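Local coordinates for protein NADPH-flavin oxidoreductase (Helicobacter pylori, PDB 2H0U) that binds flavin mononucleotide and probably uses NAD(P)H to reduce flavins or nitro compounds, as a member of the nitroreductase family, at residues Y83-G88 with G187-A192. Numbering follows the deposited sequence.
Sequences YLARKG and GVSVMA
A classic beta bulge joins Tyr-83 to Ser-189 and Val-190, in the two central strands of the antiparallel sheet. Tyr-83 O accepts a bond from Ser-189 N at 2.8 Å and a weak one from Val-190 N at 3.4 Å. Tyr-83 N donates to Val-190 O, also at 2.8 Å. Beyond the bulge, Ala-85 and Gly-187 form a hydrogen-bonded pair, with both N-H groups donating across it. Between these pairs, Leu-84 CA approaches Gly-187 O at 3.3 Å in a CA-H...O contact.

The extra residue shifts the register by one and leaves Ser-189 CB directed at the neighbouring strand, 3.9 Å from Ala-85 CB. With chi1 173°, Ser-189 OG swings anti to the backbone N toward helix 131-155, where it hydrogen-bonds with Thr-142 OG1 and Ser-139 OG.

Tyr-83 and Val-190 lie side by side and point the same way, toward that helix. With CG anti to its carbonyl carbon (chi1 -62°), the Tyr-83 ring runs along the neighbouring strand and meets it with an edge: Val-190 O, Met-191 CA and Ala-192 N lie near the ring plane. Tyr-83 CE2 reaches Ala-192 CB at 3.8 Å. Val-190 CG1 touches Tyr-83 CB and CD2.

This is the alpha/beta core of the nitroreductase fold, and it borders the flavin site. The side chain of Val-190 is about 4 Å from a bound flavin mononucleotide and also touches Glu-164, an FMN-binding residue.

On the other face, Leu-84 CD2 meets Val-188 CG2 at 3.8 Å, the two side chains crossing at a slant. Past the strand end, the extended Lys-87 side chain passes Gly-187 with its CE, and its NZ hydrogen-bonds to Thr-183 O.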
ATOM      1  N   TYR A  83      -3.982  -0.587  11.905  1.00  8.29           N
ATOM      2  CA  TYR A  83      -2.817   0.186  11.440  1.00  7.87           C
ATOM      3  C   TYR A  83      -3.077   1.662  11.675  1.00  7.74           C
ATOM      4  O   TYR A  83      -4.060   2.191  11.177  1.00  8.13           O
ATOM      5  CB  TYR A  83      -2.571  -0.041   9.940  1.00  8.31           C
ATOM      6  CG  TYR A  83      -2.251  -1.492   9.646  1.00  8.30           C
ATOM      7  CD1 TYR A  83      -0.906  -1.915   9.514  1.00  6.44           C
ATOM      8  CD2 TYR A  83      -3.280  -2.423   9.476  1.00  7.77           C
ATOM      9  CE1 TYR A  83      -0.592  -3.267   9.269  1.00  5.87           C
ATOM     10  CE2 TYR A  83      -2.980  -3.802   9.193  1.00  9.22           C
ATOM     11  CZ  TYR A  83      -1.650  -4.187   9.085  1.00  7.42           C
ATOM     12  OH  TYR A  83      -1.349  -5.506   8.834  1.00  8.17           O
ATOM     13  N   LEU A  84      -2.219   2.297  12.467  1.00  7.53           N
ATOM     14  CA  LEU A  84      -2.266   3.750  12.668  1.00  7.67           C
ATOM     15  C   LEU A  84      -1.195   4.415  11.813  1.00  7.49           C
ATOM     16  O   LEU A  84      -0.129   3.832  11.551  1.00  8.17           O
ATOM     17  CB  LEU A  84      -2.040   4.126  14.137  1.00  7.02           C
ATOM     18  CG  LEU A  84      -2.793   3.359  15.249  1.00  9.14           C
ATOM     19  CD1 LEU A  84      -2.253   3.897  16.605  1.00  8.62           C
ATOM     20  CD2 LEU A  84      -4.333   3.476  15.082  1.00  8.35           C
ATOM     21  N   ALA A  85      -1.518   5.619  11.352  1.00  8.61           N
ATOM     22  CA  ALA A  85      -0.614   6.469  10.583  1.00  8.66           C
ATOM     23  C   ALA A  85      -0.455   7.797  11.342  1.00  9.81           C
ATOM     24  O   ALA A  85      -1.399   8.275  12.026  1.00  9.70           O
ATOM     25  CB  ALA A  85      -1.173   6.697   9.207  1.00  8.44           C
ATOM     26  N   ARG A  86       0.764   8.328  11.343  1.00 10.48           N
ATOM     27  CA  ARG A  86       0.995   9.576  12.060  1.00 10.97           C
ATOM     28  C   ARG A  86       0.471  10.801  11.303  1.00 10.84           C
ATOM     29  O   ARG A  86       0.480  10.859  10.060  1.00 10.91           O
ATOM     30  CB  ARG A  86       2.488   9.740  12.339  1.00 11.16           C
ATOM     31  CG  ARG A  86       2.979   8.860  13.476  1.00 12.55           C
ATOM     32  CD  ARG A  86       4.435   9.134  13.780  1.00 14.40           C
ATOM     33  NE  ARG A  86       4.934   8.223  14.816  1.00 15.42           N
ATOM     34  CZ  ARG A  86       4.886   8.471  16.119  1.00 19.99           C
ATOM     35  NH1 ARG A  86       4.323   9.587  16.565  1.00 16.72           N
ATOM     36  NH2 ARG A  86       5.378   7.573  16.982  1.00 20.51           N
ATOM     37  N   LYS A  87       0.016  11.768  12.077  1.00 11.43           N
ATOM     38  CA  LYS A  87      -0.466  13.039  11.592  1.00 13.63           C
ATOM     39  C   LYS A  87       0.655  14.064  11.622  1.00 13.89           C
ATOM     40  O   LYS A  87       1.516  14.012  12.513  1.00 13.15           O
ATOM     41  CB  LYS A  87      -1.563  13.522  12.549  1.00 14.16           C
ATOM     42  CG  LYS A  87      -2.795  12.652  12.479  1.00 14.19           C
ATOM     43  CD  LYS A  87      -3.879  13.175  13.330  1.00 17.59           C
ATOM     44  CE  LYS A  87      -5.157  12.401  12.994  1.00 18.80           C
ATOM     45  NZ  LYS A  87      -6.272  12.747  13.908  1.00 20.48           N
ATOM     46  N   GLY A  88       0.581  15.004  10.683  1.00 15.02           N
ATOM     47  CA  GLY A  88       1.436  16.212  10.652  1.00 17.12           C
ATOM     48  C   GLY A  88       2.912  15.859  10.520  1.00 16.83           C
ATOM     49  O   GLY A  88       3.752  16.444  11.191  1.00 17.17           O
ATOM     50  N   GLY A 187      -3.899   8.800  13.491  1.00 10.99           N
ATOM     51  CA  GLY A 187      -5.277   8.492  13.132  1.00 10.48           C
ATOM     52  C   GLY A 187      -5.316   7.026  12.739  1.00 10.90           C
ATOM     53  O   GLY A 187      -4.275   6.417  12.427  1.00 10.02           O
ATOM     54  N   VAL A 188      -6.499   6.428  12.753  1.00 10.42           N
ATOM     55  CA  VAL A 188      -6.598   5.052  12.236  1.00 10.15           C
ATOM     56  C   VAL A 188      -6.515   5.093  10.717  1.00 10.43           C
ATOM     57  O   VAL A 188      -7.191   5.901  10.063  1.00  9.82           O
ATOM     58  CB  VAL A 188      -7.924   4.373  12.688  1.00 10.92           C
ATOM     59  CG1 VAL A 188      -8.118   2.996  12.012  1.00 11.25           C
ATOM     60  CG2 VAL A 188      -7.952   4.216  14.245  1.00  9.89           C
ATOM     61  N   SER A 189      -5.702   4.192  10.170  1.00  9.93           N
ATOM     62  CA  SER A 189      -5.443   4.153   8.734  1.00  9.49           C
ATOM     63  C   SER A 189      -6.244   3.063   8.032  1.00  9.52           C
ATOM     64  O   SER A 189      -6.985   3.342   7.073  1.00  7.44           O
ATOM     65  CB  SER A 189      -3.915   4.016   8.464  1.00  8.54           C
ATOM     66  OG  SER A 189      -3.707   3.825   7.068  1.00 11.13           O
ATOM     67  N   VAL A 190      -6.127   1.835   8.528  1.00  8.22           N
ATOM     68  CA  VAL A 190      -6.769   0.669   7.883  1.00  9.40           C
ATOM     69  C   VAL A 190      -6.670  -0.475   8.893  1.00 10.27           C
ATOM     70  O   VAL A 190      -5.988  -0.318   9.933  1.00 10.05           O
ATOM     71  CB  VAL A 190      -6.102   0.344   6.507  1.00  9.16           C
ATOM     72  CG1 VAL A 190      -4.610  -0.087   6.670  1.00  8.19           C
ATOM     73  CG2 VAL A 190      -6.952  -0.633   5.656  1.00  7.64           C
HETATM   74  N   MSE A 191      -7.392  -1.566   8.655  1.00  9.61           N
HETATM   75  CA  MSE A 191      -7.253  -2.752   9.513  1.00 11.33           C
HETATM   76  C   MSE A 191      -7.037  -3.996   8.646  1.00  9.17           C
HETATM   77  O   MSE A 191      -7.219  -3.964   7.437  1.00  8.30           O
HETATM   78  CB  MSE A 191      -8.484  -2.936  10.409  1.00 11.46           C
HETATM   79  CG  MSE A 191      -8.880  -1.692  11.180  1.00 12.00           C
HETATM   80 SE   MSE A 191     -10.493  -2.102  12.227  1.00 21.17          SE
HETATM   81  CE  MSE A 191     -10.772  -0.279  12.914  1.00 12.25           C
ATOM     82  N   ALA A 192      -6.599  -5.075   9.266  1.00  8.48           N
ATOM     83  CA  ALA A 192      -6.547  -6.370   8.609  1.00  7.93           C
ATOM     84  C   ALA A 192      -6.721  -7.428   9.661  1.00  8.33           C
ATOM     85  O   ALA A 192      -6.308  -7.250  10.819  1.00  9.70           O
ATOM     86  CB  ALA A 192      -5.239  -6.592   7.844  1.00  7.75           C
TER